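Local coordinates for coelenterazine-binding protein with bound coelenterazine (Renilla muelleri, PDB 2HPS) that binds the luciferin coelenterazine and probably makes it available to luciferase and oxygen only when calcium is bound, at residues A[61-64]-A[65-69]; A[81-84]-A[85-89]; A[153-156]-A[157-161]; A[122-125]-A[126-130]. One frame throughout, in Å; residues are numbered along the deposited sequence. Where two conformers were deposited one is given.

Overall arrangement
Four short stretches lie in an EF-hand protein, three of them supplying residues to one ligand pocket. Along the chain the order is contacts 1, 2, 4 and 3. Contact 1 ends helix 51-68 and contact 2 lies on helix 78-91; their centres are 11 Å apart, and they touch where Leu68 meets Asn84 and Ala85. On the opposite side of the chain's centre, contact 4 on helix 121-131 and contact 3, where strand 154-156 enters helix 157-169, have centres 15 Å apart and touch through Phe124 and Ile155. The two groups lie about 24 to 27 Å apart, centre to centre. Contacts 1, 3 and 4 supply the pocket, so the ligand is touched from both groups.

Contact 1: residues A[61-64]-A[65-69]; sequences FLRV and ADQLG
Arg63 and Gln67, one helical turn apart, run side by side in the same direction and meet through water rather than directly. The water lies in the plane of the guanidinium at its edge, accepting from Arg63 NH2 at 2.9 Å and donating to Gln67 OE1 at 3.1 Å. Guanidinium and amide planes stand 81° apart, and the chain of Arg63, bent at chi3 (73°), brings NH1 within 3.6 Å of Gln67 OE1, though NH1 is hydrogen-bonded to a glycerol, probably from the crystallisation liquor. The main partner of this arginine is Glu60, which forms a salt bridge with NH2; Asp66 likewise pairs with Arg33. A leucine in place of Gln67 would probably leave the bridging water without its acceptor on this side and break the link to Arg63.

Apolar contact lies between Val64 and Leu68, where Val64 CG1 reaches Leu68 CD1 at 3.9 Å, the two side chains pointing the same way and covered by Arg19 of helix 6-21. Phe61 reaches the coelenterazine pocket.

Backbone bonds hold the turn: Ala65 N to Phe61 O at 2.8 Å, Asp66 N to Leu62 O at 3.0 Å and Leu68 N to Val64 O at 3.0 Å. Beyond Leu68 the chain leaves the helix at Gly69, whose positive phi (81°) and bonds back into the last turn make a Schellman motif, the characteristic C-terminal end of a helix.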
loop_
_atom_site.group_PDB
_atom_site.type_symbol
_atom_site.label_atom_id
_atom_site.label_comp_id
_atom_site.label_asym_id
_atom_site.label_seq_id
_atom_site.Cartn_x
_atom_site.Cartn_y
_atom_site.Cartn_z
ATOM N N PHE A 61 -0.139 -1.592 -11.123
ATOM C CA PHE A 61 -0.111 -0.205 -10.647
ATOM C C PHE A 61 -0.862 0.767 -11.557
ATOM O O PHE A 61 -1.544 1.668 -11.080
ATOM C CB PHE A 61 1.319 0.270 -10.368
ATOM C CG PHE A 61 1.799 -0.085 -8.984
ATOM C CD1 PHE A 61 2.051 -1.412 -8.645
ATOM C CD2 PHE A 61 1.966 0.909 -8.020
ATOM C CE1 PHE A 61 2.481 -1.758 -7.331
ATOM C CE2 PHE A 61 2.379 0.586 -6.723
ATOM C CZ PHE A 61 2.648 -0.750 -6.380
ATOM N N LEU A 62 -0.754 0.581 -12.875
ATOM C CA LEU A 62 -1.486 1.443 -13.795
ATOM C C LEU A 62 -2.986 1.237 -13.668
ATOM O O LEU A 62 -3.752 2.190 -13.741
ATOM C CB LEU A 62 -1.037 1.204 -15.243
ATOM C CG LEU A 62 0.384 1.650 -15.586
ATOM C CD1 LEU A 62 0.698 1.178 -17.010
ATOM C CD2 LEU A 62 0.585 3.157 -15.441
ATOM N N ARG A 63 -3.405 -0.011 -13.467
ATOM C CA ARG A 63 -4.821 -0.330 -13.307
ATOM C C ARG A 63 -5.414 0.401 -12.093
ATOM O O ARG A 63 -6.495 1.004 -12.165
ATOM C CB ARG A 63 -5.008 -1.847 -13.179
ATOM C CG ARG A 63 -6.494 -2.278 -13.312
ATOM C CD ARG A 63 -6.618 -3.804 -13.146
ATOM N NE ARG A 63 -6.419 -4.215 -11.756
ATOM C CZ ARG A 63 -7.359 -4.154 -10.815
ATOM N NH1 ARG A 63 -8.576 -3.700 -11.105
ATOM N NH2 ARG A 63 -7.075 -4.529 -9.577
ATOM N N VAL A 64 -4.689 0.338 -10.981
ATOM C CA VAL A 64 -5.049 1.058 -9.755
ATOM C C VAL A 64 -4.939 2.580 -9.970
ATOM O O VAL A 64 -5.826 3.312 -9.549
ATOM C CB VAL A 64 -4.240 0.535 -8.544
ATOM C CG1 VAL A 64 -4.562 1.319 -7.269
ATOM C CG2 VAL A 64 -4.545 -0.952 -8.331
ATOM N N ALA A 65 -3.907 3.042 -10.679
ATOM C CA ALA A 65 -3.779 4.489 -10.992
ATOM C C ALA A 65 -5.043 5.032 -11.657
ATOM O O ALA A 65 -5.505 6.141 -11.351
ATOM C CB ALA A 65 -2.548 4.754 -11.859
ATOM N N ASP A 66 -5.624 4.241 -12.552
ATOM C CA ASP A 66 -6.880 4.634 -13.205
ATOM C C ASP A 66 -7.992 4.873 -12.190
ATOM O O ASP A 66 -8.727 5.865 -12.261
ATOM C CB ASP A 66 -7.321 3.591 -14.233
ATOM C CG ASP A 66 -6.401 3.525 -15.457
ATOM O OD1 ASP A 66 -5.604 4.460 -15.705
ATOM O OD2 ASP A 66 -6.459 2.497 -16.169
ATOM N N GLN A 67 -8.108 3.973 -11.221
ATOM C CA GLN A 67 -9.096 4.127 -10.158
ATOM C C GLN A 67 -8.827 5.360 -9.283
ATOM O O GLN A 67 -9.767 6.001 -8.788
ATOM C CB GLN A 67 -9.112 2.870 -9.294
ATOM C CG GLN A 67 -9.341 1.574 -10.103
ATOM C CD GLN A 67 -9.363 0.317 -9.230
ATOM O OE1 GLN A 67 -9.952 -0.710 -9.597
ATOM N NE2 GLN A 67 -8.719 0.391 -8.078
ATOM N N LEU A 68 -7.547 5.672 -9.087
ATOM C CA LEU A 68 -7.149 6.791 -8.234
ATOM C C LEU A 68 -7.324 8.141 -8.934
ATOM O O LEU A 68 -7.167 9.187 -8.315
ATOM C CB LEU A 68 -5.710 6.615 -7.745
ATOM C CG LEU A 68 -5.499 5.357 -6.885
ATOM C CD1 LEU A 68 -4.014 5.159 -6.557
ATOM C CD2 LEU A 68 -6.368 5.422 -5.619
ATOM N N GLY A 69 -7.671 8.104 -10.217
ATOM C CA GLY A 69 -7.781 9.331 -11.005
ATOM C C GLY A 69 -6.438 9.839 -11.498
ATOM O O GLY A 69 -6.314 11.012 -11.895
HETATM O O HOH W 1 -9.377 -3.485 -8.225
#

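Contact 2: residues A[81-84]-A[85-89]; sequences AAVN and ATDSL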
loop_
_atom_site.group_PDB
_atom_site.type_symbol
_atom_site.label_atom_id
_atom_site.label_comp_id
_atom_site.label_asym_id
_atom_site.label_seq_id
_atom_site.Cartn_x
_atom_site.Cartn_y
_atom_site.Cartn_z
ATOM N N ALA A 81 -6.813 12.513 -4.698
ATOM C CA ALA A 81 -6.527 11.091 -4.912
ATOM C C ALA A 81 -7.064 10.234 -3.765
ATOM O O ALA A 81 -7.583 9.134 -4.001
ATOM C CB ALA A 81 -5.026 10.866 -5.096
ATOM N N ALA A 82 -6.945 10.738 -2.531
ATOM C CA ALA A 82 -7.500 10.046 -1.361
ATOM C C ALA A 82 -9.024 9.873 -1.464
ATOM O O ALA A 82 -9.559 8.804 -1.203
ATOM C CB ALA A 82 -7.108 10.762 -0.051
ATOM N N VAL A 83 -9.723 10.926 -1.878
ATOM C CA VAL A 83 -11.156 10.829 -2.090
ATOM C C VAL A 83 -11.488 9.760 -3.153
ATOM O O VAL A 83 -12.408 8.965 -2.977
ATOM C CB VAL A 83 -11.762 12.214 -2.459
ATOM C CG1 VAL A 83 -13.134 12.037 -3.015
ATOM C CG2 VAL A 83 -11.787 13.147 -1.206
ATOM N N ASN A 84 -10.727 9.753 -4.241
ATOM C CA ASN A 84 -10.925 8.759 -5.306
ATOM C C ASN A 84 -10.729 7.331 -4.787
ATOM O O ASN A 84 -11.514 6.441 -5.119
ATOM C CB ASN A 84 -9.999 9.038 -6.479
ATOM C CG ASN A 84 -10.366 10.321 -7.226
ATOM O OD1 ASN A 84 -11.503 10.799 -7.150
ATOM N ND2 ASN A 84 -9.408 10.863 -7.955
ATOM N N ALA A 85 -9.712 7.144 -3.943
ATOM C CA ALA A 85 -9.459 5.854 -3.285
ATOM C C ALA A 85 -10.629 5.419 -2.397
ATOM O O ALA A 85 -11.123 4.293 -2.491
ATOM C CB ALA A 85 -8.136 5.933 -2.454
ATOM N N THR A 86 -11.079 6.309 -1.508
ATOM C CA THR A 86 -12.167 6.000 -0.590
ATOM C C THR A 86 -13.449 5.703 -1.360
ATOM O O THR A 86 -14.127 4.698 -1.092
ATOM C CB THR A 86 -12.348 7.170 0.411
ATOM O OG1 THR A 86 -11.170 7.225 1.240
ATOM C CG2 THR A 86 -13.609 6.990 1.279
ATOM N N ASP A 87 -13.753 6.556 -2.340
ATOM C CA ASP A 87 -14.973 6.390 -3.150
ATOM C C ASP A 87 -14.956 5.042 -3.877
ATOM O O ASP A 87 -15.952 4.322 -3.848
ATOM C CB ASP A 87 -15.137 7.538 -4.165
ATOM C CG ASP A 87 -15.627 8.831 -3.530
ATOM O OD1 ASP A 87 -16.058 8.812 -2.363
ATOM O OD2 ASP A 87 -15.560 9.881 -4.215
ATOM N N SER A 88 -13.821 4.714 -4.493
ATOM C CA SER A 88 -13.659 3.437 -5.225
ATOM C C SER A 88 -13.716 2.203 -4.324
ATOM O O SER A 88 -14.495 1.269 -4.580
ATOM C CB SER A 88 -12.413 3.434 -6.111
ATOM O OG SER A 88 -11.229 3.665 -5.382
ATOM N N LEU A 89 -12.905 2.209 -3.262
ATOM C CA LEU A 89 -12.818 1.051 -2.363
ATOM C C LEU A 89 -14.096 0.749 -1.619
ATOM O O LEU A 89 -14.460 -0.412 -1.483
ATOM C CB LEU A 89 -11.672 1.226 -1.362
ATOM C CG LEU A 89 -10.295 1.084 -2.004
ATOM C CD1 LEU A 89 -9.221 1.697 -1.111
ATOM C CD2 LEU A 89 -9.998 -0.398 -2.332
HETATM O O HOH W 2 -14.225 9.641 -6.810
#
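The flat groups of Asn84 and Asp87 are joined by one water, which donates to Asn84 OD1 at 3.0 Å and to Asp87 OD2 at 2.9 Å. The carboxylate of Asp87 also has a methyl beside it: Val83 CG1 comes to 3.5 Å from Asp87 OD2, the two side chains lying alongside one another and pointing the same way. The other ends of both groups are held from outside the segments. Asp87 OD1 forms a salt bridge with Arg9, and Asn84 ND2 donates to the carbonyl of Leu68 at the end of helix 51-68, so each group has a partner at both of its polar atoms.

Within the helix, the carbonyl of Asn84 receives Ser88 N at 2.9 Å. In one of the two deposited conformers of Ser88, and so only tentatively, Ser88 OG sits 2.8 Å from the same Asn84 O; with chi1 at 58° it folds back over the preceding turn, where Ala85 O is a second possible acceptor for its one proton. Thr86 OG1 is turned beside its own backbone N and lies 3.3 Å from Ala82 O, at most a weak bond, with His12 its stronger partner. The stretch is otherwise regular alpha helix, as in the bond from Asp87 N to Val83 O at 2.8 Å.

Ala81, Thr86 and Leu89 turn to Met20, Leu13 and Met16 of helix 6-21, and Leu89 also meets Leu168 and Phe169 of helix 157-169. The chemistry thus implies a helix joined to helix 6-21 both by apolar contacts and by polar bonds to Arg9 and His12, with Asn84 tying it to the end of helix 51-68.

Contact 3: residues A[153-156]-A[157-161]; sequences GQIS and RDEFL. With CTZ (c2-hydroxy-coelenterazine), chain B.
Glu159 OE1 is held by the backbone of Ser156, whose N-H points to it almost straight, 175° at the hydrogen, with Ser156 N 2.9 Å away. The amide meets this oxygen from above the carboxylate plane, 51° out of it. A water 2.8 Å from Glu159 OE1 also lies 2.7 Å from Gln154 O, where it can donate, while the other carboxylate oxygen, OE2, accepts from Asn150. The bond from Ser156 N is matched by one from Glu159 N to Ser156 OG, at 3.0 Å. For this, chi1 of 75° swings OG between the backbone N and the carbonyl carbon, over the first turn of the helix. The reciprocal pair is a capping box, with Ser156 as N-cap, and it stands where the loop and short strand of an EF-hand pass into its second helix. Gln154 and Glu159 are probably calcium ligands, as in a nearly identical protein; no metal is bound to them here.

Strand 154-156 meets helix 157-161 nearly at right angles, and the apolar side of this corner is filled by Ile155. Its CG2 approaches Phe160 CB at 4.1 Å, and its side chain crosses that of Glu159. Ile155 is also bonded through its backbone to Val119 of the paired EF-hand loop. Phe160 N donates to Ser156 O, and the Phe160 ring, turned into the pocket, brings CZ to 3.8 Å from C29 of c2-hydroxy-coelenterazine, which lies at the ring's edge.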
loop_
_atom_site.group_PDB
_atom_site.type_symbol
_atom_site.label_atom_id
_atom_site.label_comp_id
_atom_site.label_asym_id
_atom_site.label_seq_id
_atom_site.Cartn_x
_atom_site.Cartn_y
_atom_site.Cartn_z
ATOM N N GLY A 153 8.060 -13.275 14.826
ATOM C CA GLY A 153 9.282 -12.831 14.165
ATOM C C GLY A 153 9.207 -13.032 12.670
ATOM O O GLY A 153 10.206 -12.913 11.980
ATOM N N GLN A 154 8.020 -13.358 12.167
ATOM C CA GLN A 154 7.791 -13.449 10.723
ATOM C C GLN A 154 6.309 -13.284 10.459
ATOM O O GLN A 154 5.473 -13.636 11.303
ATOM C CB GLN A 154 8.293 -14.775 10.139
ATOM C CG GLN A 154 7.743 -16.024 10.843
ATOM C CD GLN A 154 8.216 -17.309 10.200
ATOM O OE1 GLN A 154 9.237 -17.334 9.511
ATOM N NE2 GLN A 154 7.462 -18.392 10.413
ATOM N N ILE A 155 5.991 -12.737 9.286
ATOM C CA ILE A 155 4.611 -12.468 8.928
ATOM C C ILE A 155 4.209 -13.388 7.770
ATOM O O ILE A 155 4.870 -13.402 6.722
ATOM C CB ILE A 155 4.388 -10.994 8.494
ATOM C CG1 ILE A 155 4.827 -10.023 9.607
ATOM C CG2 ILE A 155 2.898 -10.771 8.158
ATOM C CD1 ILE A 155 5.105 -8.575 9.116
ATOM N N SER A 156 3.141 -14.148 7.997
ATOM C CA SER A 156 2.619 -15.066 6.992
ATOM C C SER A 156 1.830 -14.293 5.936
ATOM O O SER A 156 1.414 -13.142 6.159
ATOM C CB SER A 156 1.729 -16.140 7.629
ATOM O OG SER A 156 0.458 -15.625 8.010
ATOM N N ARG A 157 1.620 -14.933 4.792
ATOM C CA ARG A 157 0.798 -14.335 3.749
ATOM C C ARG A 157 -0.608 -13.984 4.263
ATOM O O ARG A 157 -1.085 -12.869 4.053
ATOM C CB ARG A 157 0.710 -15.274 2.551
ATOM C CG ARG A 157 0.046 -14.614 1.324
ATOM C CD ARG A 157 -0.109 -15.603 0.187
ATOM N NE ARG A 157 1.169 -16.128 -0.309
ATOM C CZ ARG A 157 1.564 -17.392 -0.161
ATOM N NH1 ARG A 157 0.801 -18.250 0.501
ATOM N NH2 ARG A 157 2.722 -17.802 -0.661
ATOM N N ASP A 158 -1.260 -14.925 4.951
ATOM C CA ASP A 158 -2.599 -14.700 5.499
ATOM C C ASP A 158 -2.614 -13.552 6.514
ATOM O O ASP A 158 -3.559 -12.751 6.549
ATOM C CB ASP A 158 -3.126 -15.974 6.173
ATOM C CG ASP A 158 -3.539 -17.037 5.180
ATOM O OD1 ASP A 158 -3.813 -16.699 4.003
ATOM O OD2 ASP A 158 -3.593 -18.229 5.580
ATOM N N GLU A 159 -1.572 -13.469 7.343
ATOM C CA GLU A 159 -1.503 -12.388 8.337
ATOM C C GLU A 159 -1.369 -11.027 7.631
ATOM O O GLU A 159 -2.025 -10.041 8.003
ATOM C CB GLU A 159 -0.327 -12.608 9.292
ATOM C CG GLU A 159 -0.560 -13.731 10.305
ATOM C CD GLU A 159 0.730 -14.292 10.905
ATOM O OE1 GLU A 159 1.832 -13.800 10.582
ATOM O OE2 GLU A 159 0.630 -15.245 11.717
ATOM N N PHE A 160 -0.534 -10.985 6.606
ATOM C CA PHE A 160 -0.351 -9.764 5.815
ATOM C C PHE A 160 -1.686 -9.346 5.195
ATOM O O PHE A 160 -2.079 -8.171 5.261
ATOM C CB PHE A 160 0.713 -9.987 4.750
ATOM C CG PHE A 160 1.098 -8.740 3.985
ATOM C CD1 PHE A 160 1.937 -7.792 4.558
ATOM C CD2 PHE A 160 0.635 -8.541 2.669
ATOM C CE1 PHE A 160 2.319 -6.635 3.834
ATOM C CE2 PHE A 160 1.009 -7.385 1.944
ATOM C CZ PHE A 160 1.853 -6.446 2.537
ATOM N N LEU A 161 -2.409 -10.313 4.635
ATOM C CA LEU A 161 -3.721 -10.038 4.029
ATOM C C LEU A 161 -4.765 -9.488 5.028
ATOM O O LEU A 161 -5.627 -8.683 4.662
ATOM C CB LEU A 161 -4.235 -11.288 3.290
ATOM C CG LEU A 161 -5.295 -11.163 2.194
ATOM C CD1 LEU A 161 -4.930 -10.111 1.126
ATOM C CD2 LEU A 161 -5.503 -12.543 1.565
HETATM N N1 CTZ B . 3.740 1.062 0.546
HETATM C C2 CTZ B . 4.354 1.974 -0.255
HETATM C C3 CTZ B . 4.972 2.888 0.707
HETATM N N4 CTZ B . 4.732 2.504 1.958
HETATM C C5 CTZ B . 5.094 3.038 3.143
HETATM C C6 CTZ B . 4.661 2.417 4.317
HETATM N N7 CTZ B . 3.905 1.298 4.277
HETATM C C8 CTZ B . 3.536 0.733 3.107
HETATM C C9 CTZ B . 3.971 1.398 1.856
HETATM C C10 CTZ B . 4.350 2.000 -1.766
HETATM C C11 CTZ B . 2.916 2.194 -2.190
HETATM C C12 CTZ B . 2.247 1.162 -2.844
HETATM C C13 CTZ B . 0.921 1.303 -3.236
HETATM C C14 CTZ B . 0.269 2.510 -2.965
HETATM C C15 CTZ B . 0.930 3.552 -2.298
HETATM C C16 CTZ B . 2.262 3.395 -1.907
HETATM O O17 CTZ B . -1.026 2.649 -3.343
HETATM O O18 CTZ B . 5.662 3.943 0.418
HETATM C C19 CTZ B . 5.076 2.974 5.624
HETATM C C20 CTZ B . 5.210 4.350 5.825
HETATM C C21 CTZ B . 5.615 4.839 7.065
HETATM C C22 CTZ B . 5.907 3.951 8.110
HETATM C C23 CTZ B . 5.793 2.581 7.919
HETATM C C24 CTZ B . 5.381 2.090 6.674
HETATM O O25 CTZ B . 6.307 4.459 9.307
HETATM C C26 CTZ B . 2.668 -0.509 3.018
HETATM C C27 CTZ B . 3.546 -1.728 3.124
HETATM C C28 CTZ B . 3.703 -2.605 2.052
HETATM C C29 CTZ B . 4.523 -3.725 2.199
HETATM C C30 CTZ B . 5.191 -3.948 3.413
HETATM C C31 CTZ B . 5.021 -3.077 4.489
HETATM C C32 CTZ B . 4.188 -1.965 4.344
HETATM O O HOH W 3 3.642 -15.609 11.790
#

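Contact 4: residues A[122-125]-A[126-130]; sequences PEFK and AFLQA. With CTZ (c2-hydroxy-coelenterazine), chain B.
Pro122 opens the stretch: Ala126 N donates to Pro122 O at 3.1 Å. Glu123 then takes Phe127 N on its own carbonyl, while its carboxylate turns back to Thr113 and Ser120 in the third EF-hand loop, where it is probably a calcium ligand, as in a nearly identical protein. Phe124 follows, with CG anti to the backbone N (chi1 -179°), which carries the ring to the ligand pocket: its CZ lies 3.4 Å from C31 of c2-hydroxy-coelenterazine, and CE2 packs 4.0 Å from Leu128 CD2, the two side chains running the same way. This is the exiting helix of an EF-hand, with its inner face given to the ligand: Leu128 CD1 touches ligand C6 at 3.7 Å and Phe127 CE2 reaches ligand C29 at 3.8 Å. Lys125 points off that face, extended until it bends at chi4 (-70°), and NZ donates to Gln129 OE1 at 2.9 Å, tilted 28° from the amide's carbonyl plane. Both side chains also meet Asp137, Lys125 by a salt bridge and Gln129 through NE2. A methionine in place of Lys125 would probably leave Asp137 without its positive mate and Gln129 OE1 without this donor.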
loop_
_atom_site.group_PDB
_atom_site.type_symbol
_atom_site.label_atom_id
_atom_site.label_comp_id
_atom_site.label_asym_id
_atom_site.label_seq_id
_atom_site.Cartn_x
_atom_site.Cartn_y
_atom_site.Cartn_z
ATOM N N PRO A 122 14.443 -8.948 8.200
ATOM C CA PRO A 122 15.371 -8.497 7.155
ATOM C C PRO A 122 14.714 -8.345 5.775
ATOM O O PRO A 122 14.949 -7.350 5.085
ATOM C CB PRO A 122 16.429 -9.605 7.133
ATOM C CG PRO A 122 16.467 -10.070 8.553
ATOM C CD PRO A 122 15.019 -10.068 8.983
ATOM N N GLU A 123 13.887 -9.311 5.388
ATOM C CA GLU A 123 13.201 -9.252 4.089
ATOM C C GLU A 123 12.273 -8.038 3.964
ATOM O O GLU A 123 12.305 -7.286 2.973
ATOM C CB GLU A 123 12.369 -10.520 3.883
ATOM C CG GLU A 123 13.215 -11.718 3.501
ATOM C CD GLU A 123 12.396 -12.989 3.413
ATOM O OE1 GLU A 123 11.632 -13.290 4.361
ATOM O OE2 GLU A 123 12.514 -13.680 2.385
ATOM N N PHE A 124 11.446 -7.886 4.987
ATOM C CA PHE A 124 10.425 -6.848 5.085
ATOM C C PHE A 124 11.079 -5.467 5.111
ATOM O O PHE A 124 10.685 -4.578 4.358
ATOM C CB PHE A 124 9.660 -7.120 6.366
ATOM C CG PHE A 124 8.532 -6.177 6.645
ATOM C CD1 PHE A 124 7.207 -6.575 6.420
ATOM C CD2 PHE A 124 8.774 -4.926 7.218
ATOM C CE1 PHE A 124 6.139 -5.708 6.734
ATOM C CE2 PHE A 124 7.718 -4.063 7.527
ATOM C CZ PHE A 124 6.412 -4.454 7.297
ATOM N N LYS A 125 12.098 -5.303 5.951
ATOM C CA LYS A 125 12.821 -4.023 6.043
ATOM C C LYS A 125 13.496 -3.629 4.720
ATOM O O LYS A 125 13.421 -2.455 4.309
ATOM C CB LYS A 125 13.837 -4.080 7.189
ATOM C CG LYS A 125 14.628 -2.792 7.450
ATOM C CD LYS A 125 15.623 -3.013 8.614
ATOM C CE LYS A 125 16.557 -1.816 8.843
ATOM N NZ LYS A 125 17.555 -1.657 7.722
ATOM N N ALA A 126 14.135 -4.593 4.051
ATOM C CA ALA A 126 14.798 -4.331 2.760
ATOM C C ALA A 126 13.788 -3.863 1.719
ATOM O O ALA A 126 14.042 -2.901 0.968
ATOM C CB ALA A 126 15.540 -5.574 2.260
ATOM N N PHE A 127 12.631 -4.524 1.696
ATOM C CA PHE A 127 11.579 -4.158 0.748
ATOM C C PHE A 127 10.995 -2.771 1.050
ATOM O O PHE A 127 10.902 -1.904 0.171
ATOM C CB PHE A 127 10.471 -5.220 0.699
ATOM C CG PHE A 127 9.327 -4.844 -0.207
ATOM C CD1 PHE A 127 9.349 -5.194 -1.553
ATOM C CD2 PHE A 127 8.249 -4.105 0.280
ATOM C CE1 PHE A 127 8.306 -4.828 -2.395
ATOM C CE2 PHE A 127 7.196 -3.741 -0.552
ATOM C CZ PHE A 127 7.236 -4.100 -1.894
ATOM N N LEU A 128 10.620 -2.558 2.303
ATOM C CA LEU A 128 9.995 -1.310 2.694
ATOM C C LEU A 128 10.920 -0.109 2.482
ATOM O O LEU A 128 10.477 0.950 2.047
ATOM C CB LEU A 128 9.520 -1.388 4.146
ATOM C CG LEU A 128 8.770 -0.158 4.624
ATOM C CD1 LEU A 128 7.571 0.161 3.697
ATOM C CD2 LEU A 128 8.301 -0.391 6.064
ATOM N N GLN A 129 12.211 -0.281 2.774
ATOM C CA GLN A 129 13.170 0.813 2.582
ATOM C C GLN A 129 13.595 1.003 1.120
ATOM O O GLN A 129 14.181 2.032 0.769
ATOM C CB GLN A 129 14.370 0.631 3.492
ATOM C CG GLN A 129 13.970 0.808 4.967
ATOM C CD GLN A 129 15.162 0.726 5.888
ATOM O OE1 GLN A 129 16.018 -0.143 5.714
ATOM N NE2 GLN A 129 15.238 1.637 6.856
ATOM N N ALA A 130 13.318 0.015 0.279
ATOM C CA ALA A 130 13.495 0.192 -1.165
ATOM C C ALA A 130 12.350 1.019 -1.731
ATOM O O ALA A 130 12.578 1.965 -2.491
ATOM C CB ALA A 130 13.610 -1.157 -1.875
HETATM N N1 CTZ B . 3.740 1.062 0.546
HETATM C C2 CTZ B . 4.354 1.974 -0.255
HETATM C C3 CTZ B . 4.972 2.888 0.707
HETATM N N4 CTZ B . 4.732 2.504 1.958
HETATM C C5 CTZ B . 5.094 3.038 3.143
HETATM C C6 CTZ B . 4.661 2.417 4.317
HETATM N N7 CTZ B . 3.905 1.298 4.277
HETATM C C8 CTZ B . 3.536 0.733 3.107
HETATM C C9 CTZ B . 3.971 1.398 1.856
HETATM C C10 CTZ B . 4.350 2.000 -1.766
HETATM C C11 CTZ B . 2.916 2.194 -2.190
HETATM C C12 CTZ B . 2.247 1.162 -2.844
HETATM C C13 CTZ B . 0.921 1.303 -3.236
HETATM C C14 CTZ B . 0.269 2.510 -2.965
HETATM C C15 CTZ B . 0.930 3.552 -2.298
HETATM C C16 CTZ B . 2.262 3.395 -1.907
HETATM O O17 CTZ B . -1.026 2.649 -3.343
HETATM O O18 CTZ B . 5.662 3.943 0.418
HETATM C C19 CTZ B . 5.076 2.974 5.624
HETATM C C20 CTZ B . 5.210 4.350 5.825
HETATM C C21 CTZ B . 5.615 4.839 7.065
HETATM C C22 CTZ B . 5.907 3.951 8.110
HETATM C C23 CTZ B . 5.793 2.581 7.919
HETATM C C24 CTZ B . 5.381 2.090 6.674
HETATM O O25 CTZ B . 6.307 4.459 9.307
HETATM C C26 CTZ B . 2.668 -0.509 3.018
HETATM C C27 CTZ B . 3.546 -1.728 3.124
HETATM C C28 CTZ B . 3.703 -2.605 2.052
HETATM C C29 CTZ B . 4.523 -3.725 2.199
HETATM C C30 CTZ B . 5.191 -3.948 3.413
HETATM C C31 CTZ B . 5.021 -3.077 4.489
HETATM C C32 CTZ B . 4.188 -1.965 4.344
#